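Local atomic coordinates of dipicolinate synthase subunit B (Bacillus halodurans, PDB entry 3LQK), a protein that probably serves, as the flavoprotein-family subunit B of dipicolinate synthase, in making the dipicolinic acid that bacterial spores accumulate. Residues V10-T15 with A36-F41; P40-T45 with E69-S74. All blocks are in the same frame, centred on the assembly; numbering follows the deposited sequence.

Contact 1 of 2, residues V10-T15 with A36-F41; sequences VGFGLT and AKVTPF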
ATOM      1  N   VAL A  10       8.106  16.668  27.066  1.00 14.67           N
ATOM      2  CA  VAL A  10       7.570  15.437  26.507  1.00 14.35           C
ATOM      3  C   VAL A  10       6.053  15.532  26.522  1.00 15.18           C
ATOM      4  O   VAL A  10       5.443  15.922  27.523  1.00 16.34           O
ATOM      5  CB  VAL A  10       7.968  14.262  27.370  1.00 15.17           C
ATOM      6  CG1 VAL A  10       7.340  12.945  26.857  1.00 13.35           C
ATOM      7  CG2 VAL A  10       9.503  14.185  27.504  1.00 12.95           C
ATOM      8  N   GLY A  11       5.429  15.272  25.390  1.00 14.30           N
ATOM      9  CA  GLY A  11       4.015  15.216  25.292  1.00 12.31           C
ATOM     10  C   GLY A  11       3.608  13.781  25.551  1.00 12.80           C
ATOM     11  O   GLY A  11       4.318  12.849  25.156  1.00 13.87           O
ATOM     12  N   PHE A  12       2.464  13.585  26.190  1.00 11.83           N
ATOM     13  CA  PHE A  12       1.974  12.227  26.565  1.00 12.67           C
ATOM     14  C   PHE A  12       0.496  12.153  26.213  1.00 13.24           C
ATOM     15  O   PHE A  12      -0.380  12.626  26.931  1.00 13.09           O
ATOM     16  CB  PHE A  12       2.213  11.982  28.055  1.00 12.50           C
ATOM     17  CG  PHE A  12       2.300  10.539  28.444  1.00 14.28           C
ATOM     18  CD1 PHE A  12       3.405  10.077  29.121  1.00 13.03           C
ATOM     19  CD2 PHE A  12       1.245   9.652  28.188  1.00 14.15           C
ATOM     20  CE1 PHE A  12       3.495   8.745  29.511  1.00 12.92           C
ATOM     21  CE2 PHE A  12       1.331   8.305  28.540  1.00 14.95           C
ATOM     22  CZ  PHE A  12       2.447   7.856  29.214  1.00 14.93           C
ATOM     23  N   GLY A  13       0.237  11.601  25.053  1.00 13.88           N
ATOM     24  CA  GLY A  13      -1.115  11.367  24.586  1.00 14.32           C
ATOM     25  C   GLY A  13      -1.666   9.999  24.875  1.00 13.86           C
ATOM     26  O   GLY A  13      -0.993   8.971  24.747  1.00 14.89           O
ATOM     27  N   LEU A  14      -2.927  10.008  25.264  1.00 14.29           N
ATOM     28  CA  LEU A  14      -3.684   8.833  25.665  1.00 13.71           C
ATOM     29  C   LEU A  14      -4.785   8.624  24.676  1.00 13.59           C
ATOM     30  O   LEU A  14      -5.569   9.560  24.342  1.00 10.73           O
ATOM     31  CB  LEU A  14      -4.254   9.085  27.044  1.00 13.85           C
ATOM     32  CG  LEU A  14      -3.202   9.561  28.072  1.00 16.32           C
ATOM     33  CD1 LEU A  14      -3.836  10.298  29.273  1.00 21.06           C
ATOM     34  CD2 LEU A  14      -2.453   8.354  28.573  1.00 18.70           C
ATOM     35  N   THR A  15      -4.874   7.412  24.171  1.00 15.21           N
ATOM     36  CA  THR A  15      -6.017   7.104  23.311  1.00 16.43           C
ATOM     37  C   THR A  15      -6.882   5.961  23.881  1.00 17.89           C
ATOM     38  O   THR A  15      -6.398   5.152  24.645  1.00 17.87           O
ATOM     39  CB  THR A  15      -5.551   6.737  21.862  1.00 16.53           C
ATOM     40  OG1 THR A  15      -4.873   5.470  21.864  1.00 13.96           O
ATOM     41  CG2 THR A  15      -4.647   7.819  21.255  1.00 13.96           C
ATOM     42  N   ALA A  36      11.219  15.412  33.410  1.00 16.25           N
ATOM     43  CA  ALA A  36      10.612  15.882  32.180  1.00 15.96           C
ATOM     44  C   ALA A  36       9.479  16.822  32.563  1.00 16.39           C
ATOM     45  O   ALA A  36       8.831  16.643  33.599  1.00 15.19           O
ATOM     46  CB  ALA A  36      10.065  14.706  31.355  1.00 15.89           C
ATOM     47  N   LYS A  37       9.252  17.809  31.720  1.00 16.84           N
ATOM     48  CA  LYS A  37       8.016  18.555  31.701  1.00 17.79           C
ATOM     49  C   LYS A  37       7.022  17.832  30.766  1.00 16.40           C
ATOM     50  O   LYS A  37       7.262  17.724  29.569  1.00 15.80           O
ATOM     51  CB  LYS A  37       8.284  19.954  31.167  1.00 19.04           C
ATOM     52  CG  LYS A  37       7.022  20.824  31.195  1.00 23.97           C
ATOM     53  CD  LYS A  37       7.156  22.216  30.443  1.00 29.60           C
ATOM     54  CE  LYS A  37       7.721  23.354  31.294  1.00 32.34           C
ATOM     55  NZ  LYS A  37       7.624  24.634  30.487  1.00 32.21           N
ATOM     56  N   VAL A  38       5.945  17.305  31.347  1.00 15.44           N
ATOM     57  CA  VAL A  38       5.034  16.445  30.635  1.00 15.00           C
ATOM     58  C   VAL A  38       3.722  17.154  30.384  1.00 15.04           C
ATOM     59  O   VAL A  38       3.003  17.542  31.335  1.00 13.37           O
ATOM     60  CB  VAL A  38       4.784  15.143  31.361  1.00 15.15           C
ATOM     61  CG1 VAL A  38       3.952  14.209  30.491  1.00 15.77           C
ATOM     62  CG2 VAL A  38       6.186  14.479  31.772  1.00 15.02           C
ATOM     63  N   THR A  39       3.403  17.276  29.093  1.00 14.30           N
ATOM     64  CA  THR A  39       2.119  17.779  28.668  1.00 13.59           C
ATOM     65  C   THR A  39       1.187  16.667  28.234  1.00 13.84           C
ATOM     66  O   THR A  39       1.485  15.975  27.248  1.00 14.18           O
ATOM     67  CB  THR A  39       2.293  18.743  27.523  1.00 13.49           C
ATOM     68  OG1 THR A  39       3.073  19.843  27.990  1.00 16.29           O
ATOM     69  CG2 THR A  39       0.899  19.263  26.993  1.00 10.52           C
ATOM     70  N   PRO A  40       0.050  16.492  28.929  1.00 13.71           N
ATOM     71  CA  PRO A  40      -0.914  15.473  28.506  1.00 14.01           C
ATOM     72  C   PRO A  40      -1.768  15.929  27.315  1.00 13.88           C
ATOM     73  O   PRO A  40      -2.188  17.115  27.238  1.00 14.60           O
ATOM     74  CB  PRO A  40      -1.784  15.245  29.754  1.00 14.25           C
ATOM     75  CG  PRO A  40      -1.159  16.118  30.835  1.00 14.66           C
ATOM     76  CD  PRO A  40      -0.427  17.191  30.131  1.00 14.10           C
ATOM     77  N   PHE A  41      -1.974  15.006  26.393  1.00 12.62           N
ATOM     78  CA  PHE A  41      -2.870  15.180  25.248  1.00 12.63           C
ATOM     79  C   PHE A  41      -3.964  14.105  25.279  1.00 11.78           C
ATOM     80  O   PHE A  41      -3.674  12.940  25.553  1.00 12.73           O
ATOM     81  CB  PHE A  41      -2.115  14.998  23.940  1.00 11.98           C
ATOM     82  CG  PHE A  41      -1.183  16.118  23.581  1.00 11.55           C
ATOM     83  CD1 PHE A  41      -1.415  16.884  22.473  1.00 12.28           C
ATOM     84  CD2 PHE A  41      -0.010  16.306  24.280  1.00 11.44           C
ATOM     85  CE1 PHE A  41      -0.531  17.888  22.098  1.00 13.29           C
ATOM     86  CE2 PHE A  41       0.854  17.342  23.952  1.00 14.11           C
ATOM     87  CZ  PHE A  41       0.587  18.134  22.856  1.00 12.45           C
TER
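V10 to G13 runs parallel to K37 to F41 as a neighbouring strand, their short axes 27° apart, joined through five backbone hydrogen bonds that pass from one segment to the other and back. The series starts at V10 N, 2.8 Å from K37 O, and runs on through T39 N to V10 O, F12 N to T39 O and F41 N to F12 O; the last of the five is L14 N to F41 O at 3.0 Å. The F41 N-H aims almost straight at its acceptor (169°), yet it arrives from well above the carbonyl plane of F12. Between these bonds, CA-H groups of V38, G11, P40 and G13 lean on the same carbonyl oxygens.

V10, F12, V38 and P40 face one side of the sheet. Here the F12 CB methylene rests 3.7 Å from V38 CG1, while the ring beyond it leads away toward M28 and L31 of helix 25-33. V10 turns CG2 toward A36, just ahead of strand 37-41, 3.9 Å from its CB.

On the other side the F41 side chain runs back past the two glycines. Its CB sits 3.8 Å from G13 CA, and with CG anti to the carbonyl carbon (chi1 -72°) the ring swings back along the strand until CE2 comes 4.0 Å from G11 CA. A CB on G11 would probably crowd CE2, so the glycine leaves the phenyl group room. F81 meets the same ring edge-to-face, and T39 OG1 on this side bonds to H9.

Strand 9-13, helix 25-33 and strand 37-41 form a classic beta-alpha-beta crossover, the opening unit of the Rossmann-like fold of the flavoprotein family.

Contact 2 of 2, residues P40-T45 with E69-S74; sequences PFVTHT and EPIVDS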
ATOM      1  N   PRO A  40       0.050  16.492  28.929  1.00 13.71           N
ATOM      2  CA  PRO A  40      -0.914  15.473  28.506  1.00 14.01           C
ATOM      3  C   PRO A  40      -1.768  15.929  27.315  1.00 13.88           C
ATOM      4  O   PRO A  40      -2.188  17.115  27.238  1.00 14.60           O
ATOM      5  CB  PRO A  40      -1.784  15.245  29.754  1.00 14.25           C
ATOM      6  CG  PRO A  40      -1.159  16.118  30.835  1.00 14.66           C
ATOM      7  CD  PRO A  40      -0.427  17.191  30.131  1.00 14.10           C
ATOM      8  N   PHE A  41      -1.974  15.006  26.393  1.00 12.62           N
ATOM      9  CA  PHE A  41      -2.870  15.180  25.248  1.00 12.63           C
ATOM     10  C   PHE A  41      -3.964  14.105  25.279  1.00 11.78           C
ATOM     11  O   PHE A  41      -3.674  12.940  25.553  1.00 12.73           O
ATOM     12  CB  PHE A  41      -2.115  14.998  23.940  1.00 11.98           C
ATOM     13  CG  PHE A  41      -1.183  16.118  23.581  1.00 11.55           C
ATOM     14  CD1 PHE A  41      -1.415  16.884  22.473  1.00 12.28           C
ATOM     15  CD2 PHE A  41      -0.010  16.306  24.280  1.00 11.44           C
ATOM     16  CE1 PHE A  41      -0.531  17.888  22.098  1.00 13.29           C
ATOM     17  CE2 PHE A  41       0.854  17.342  23.952  1.00 14.11           C
ATOM     18  CZ  PHE A  41       0.587  18.134  22.856  1.00 12.45           C
ATOM     19  N   VAL A  42      -5.207  14.469  25.008  1.00 13.28           N
ATOM     20  CA  VAL A  42      -6.325  13.524  25.052  1.00 13.61           C
ATOM     21  C   VAL A  42      -7.218  13.708  23.833  1.00 15.18           C
ATOM     22  O   VAL A  42      -7.041  14.644  23.076  1.00 14.31           O
ATOM     23  CB  VAL A  42      -7.155  13.635  26.344  1.00 15.78           C
ATOM     24  CG1 VAL A  42      -6.349  13.155  27.595  1.00 10.96           C
ATOM     25  CG2 VAL A  42      -7.751  15.032  26.510  1.00 13.94           C
ATOM     26  N   THR A  43      -8.139  12.780  23.598  1.00 16.63           N
ATOM     27  CA  THR A  43      -8.720  12.671  22.256  1.00 18.21           C
ATOM     28  C   THR A  43     -10.001  13.468  22.189  1.00 20.31           C
ATOM     29  O   THR A  43     -10.486  13.774  21.100  1.00 20.46           O
ATOM     30  CB  THR A  43      -9.006  11.230  21.822  1.00 18.71           C
ATOM     31  OG1 THR A  43      -9.792  10.598  22.838  1.00 19.77           O
ATOM     32  CG2 THR A  43      -7.687  10.429  21.577  1.00 17.25           C
ATOM     33  N   HIS A  44     -10.542  13.821  23.344  1.00 21.49           N
ATOM     34  CA  HIS A  44     -11.741  14.655  23.354  1.00 24.04           C
ATOM     35  C   HIS A  44     -11.658  15.654  24.463  1.00 24.58           C
ATOM     36  O   HIS A  44     -10.858  15.478  25.394  1.00 21.55           O
ATOM     37  CB  HIS A  44     -12.964  13.788  23.597  1.00 24.48           C
ATOM     38  CG  HIS A  44     -13.237  12.842  22.485  1.00 29.90           C
ATOM     39  ND1 HIS A  44     -13.815  13.247  21.297  1.00 34.34           N
ATOM     40  CD2 HIS A  44     -13.003  11.506  22.364  1.00 33.35           C
ATOM     41  CE1 HIS A  44     -13.912  12.202  20.486  1.00 35.22           C
ATOM     42  NE2 HIS A  44     -13.429  11.135  21.108  1.00 35.72           N
ATOM     43  N   THR A  45     -12.546  16.657  24.373  1.00 26.00           N
ATOM     44  CA  THR A  45     -12.694  17.700  25.361  1.00 27.51           C
ATOM     45  C   THR A  45     -12.965  17.063  26.692  1.00 28.47           C
ATOM     46  O   THR A  45     -13.726  16.131  26.791  1.00 27.64           O
ATOM     47  CB  THR A  45     -13.868  18.665  25.032  1.00 28.63           C
ATOM     48  OG1 THR A  45     -13.587  19.345  23.798  1.00 31.58           O
ATOM     49  CG2 THR A  45     -14.028  19.702  26.121  1.00 29.98           C
ATOM     50  N   GLU A  69       0.891  20.809  33.800  1.00 20.60           N
ATOM     51  CA  GLU A  69       0.712  21.306  32.424  1.00 21.15           C
ATOM     52  C   GLU A  69      -0.757  21.138  31.999  1.00 20.29           C
ATOM     53  O   GLU A  69      -1.327  20.068  32.194  1.00 19.05           O
ATOM     54  CB  GLU A  69       1.666  20.567  31.471  1.00 21.26           C
ATOM     55  CG  GLU A  69       3.137  20.834  31.754  1.00 24.07           C
ATOM     56  CD  GLU A  69       3.508  22.314  31.590  1.00 26.38           C
ATOM     57  OE1 GLU A  69       2.985  22.988  30.648  1.00 30.25           O
ATOM     58  OE2 GLU A  69       4.340  22.781  32.402  1.00 34.79           O
ATOM     59  N   PRO A  70      -1.390  22.195  31.453  1.00 20.78           N
ATOM     60  CA  PRO A  70      -2.748  22.054  30.928  1.00 21.13           C
ATOM     61  C   PRO A  70      -2.894  20.888  29.924  1.00 21.16           C
ATOM     62  O   PRO A  70      -2.045  20.704  29.011  1.00 22.09           O
ATOM     63  CB  PRO A  70      -2.998  23.392  30.235  1.00 21.24           C
ATOM     64  CG  PRO A  70      -2.131  24.336  30.935  1.00 21.96           C
ATOM     65  CD  PRO A  70      -0.892  23.570  31.280  1.00 21.64           C
ATOM     66  N   ILE A  71      -3.962  20.109  30.125  1.00 20.76           N
ATOM     67  CA  ILE A  71      -4.320  18.993  29.277  1.00 19.09           C
ATOM     68  C   ILE A  71      -4.722  19.520  27.893  1.00 19.27           C
ATOM     69  O   ILE A  71      -5.550  20.410  27.771  1.00 19.14           O
ATOM     70  CB  ILE A  71      -5.486  18.237  29.920  1.00 19.99           C
ATOM     71  CG1 ILE A  71      -4.984  17.640  31.253  1.00 19.12           C
ATOM     72  CG2 ILE A  71      -6.054  17.135  28.943  1.00 17.12           C
ATOM     73  CD1 ILE A  71      -5.979  16.852  32.040  1.00 19.42           C
ATOM     74  N   VAL A  72      -4.074  19.028  26.849  1.00 17.41           N
ATOM     75  CA  VAL A  72      -4.388  19.466  25.508  1.00 15.45           C
ATOM     76  C   VAL A  72      -5.499  18.556  24.989  1.00 15.76           C
ATOM     77  O   VAL A  72      -5.269  17.377  24.671  1.00 15.35           O
ATOM     78  CB  VAL A  72      -3.166  19.412  24.600  1.00 15.07           C
ATOM     79  CG1 VAL A  72      -3.547  19.842  23.222  1.00 14.17           C
ATOM     80  CG2 VAL A  72      -2.015  20.270  25.145  1.00 12.76           C
ATOM     81  N   ASP A  73      -6.699  19.113  24.914  1.00 15.50           N
ATOM     82  CA  ASP A  73      -7.879  18.378  24.564  1.00 17.01           C
ATOM     83  C   ASP A  73      -8.650  18.941  23.375  1.00 17.83           C
ATOM     84  O   ASP A  73      -9.794  18.608  23.204  1.00 17.26           O
ATOM     85  CB  ASP A  73      -8.798  18.288  25.762  1.00 17.91           C
ATOM     86  CG  ASP A  73      -9.330  19.644  26.228  1.00 20.32           C
ATOM     87  OD1 ASP A  73      -8.847  20.707  25.772  1.00 19.72           O
ATOM     88  OD2 ASP A  73     -10.248  19.611  27.089  1.00 23.65           O
ATOM     89  N   SER A  74      -7.990  19.739  22.526  1.00 18.75           N
ATOM     90  CA  SER A  74      -8.629  20.341  21.354  1.00 18.55           C
ATOM     91  C   SER A  74      -7.558  20.572  20.296  1.00 19.01           C
ATOM     92  O   SER A  74      -6.360  20.660  20.631  1.00 19.12           O
ATOM     93  CB  SER A  74      -9.248  21.698  21.719  1.00 19.00           C
ATOM     94  OG  SER A  74      -8.221  22.647  22.001  1.00 19.33           O
TER
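P40 O receives the shortest polar bond here, from V72 N at 2.7 Å, with an N-H...O angle of 177°; the CA-H of I71 leans on the same oxygen. Two residues further along, V42 N bonds to V72 O at 2.9 Å, and the two bonds hold F41 and V72 opposite each other in a single bridge.

V72 lies alongside F41 and lays its CB over one face of the phenyl ring, 3.9 Å from the centroid in a CH-pi contact, while CG1 touches CD1 at 3.7 Å. An alanine replacing F41 would probably leave V72 without the ring face it packs on and open a gap beside F81.

Away from this ring, the P40 ring carbon CG and I71 CG1 meet with the side chains roughly at right angles. With V42 CG1 anti to the carbonyl carbon (chi1 -68°), CG2 falls between the backbone N and that carbon and fits against two neighbours: I71 CG2 at 3.6 Å and D73 CB at 3.5 Å. The carboxylate of D73 is held from outside, OD1 by a salt bridge to K77 and OD2 by V46 N.

The loop 69-74 thus runs along the end of strand 37-41 between two helices: I63 of helix 58-66 packs on P40 and I71, and A78 of helix 75-78, which S74 caps, packs on F41 and V72.

In the fold
Both contacts use strand 37-41 and share P40 and F41. Contact 1 lies in the buried sheet, where five backbone bonds join two regular strands; contact 2, centred about 9 Å away from it, is only partly buried and joins the strand's end to an irregular loop with two bonds. The backbone of F41 pairs with 10-15 in contact 1, while P40 O and V42 N turn to 69-74, so the strand is bonded on both of its edges. Contact 1 is otherwise apolar packing, whereas contact 2 ends in a charged aspartate near the surface. They meet directly where T39 CG2 packs 3.6 Å from V72 CG2.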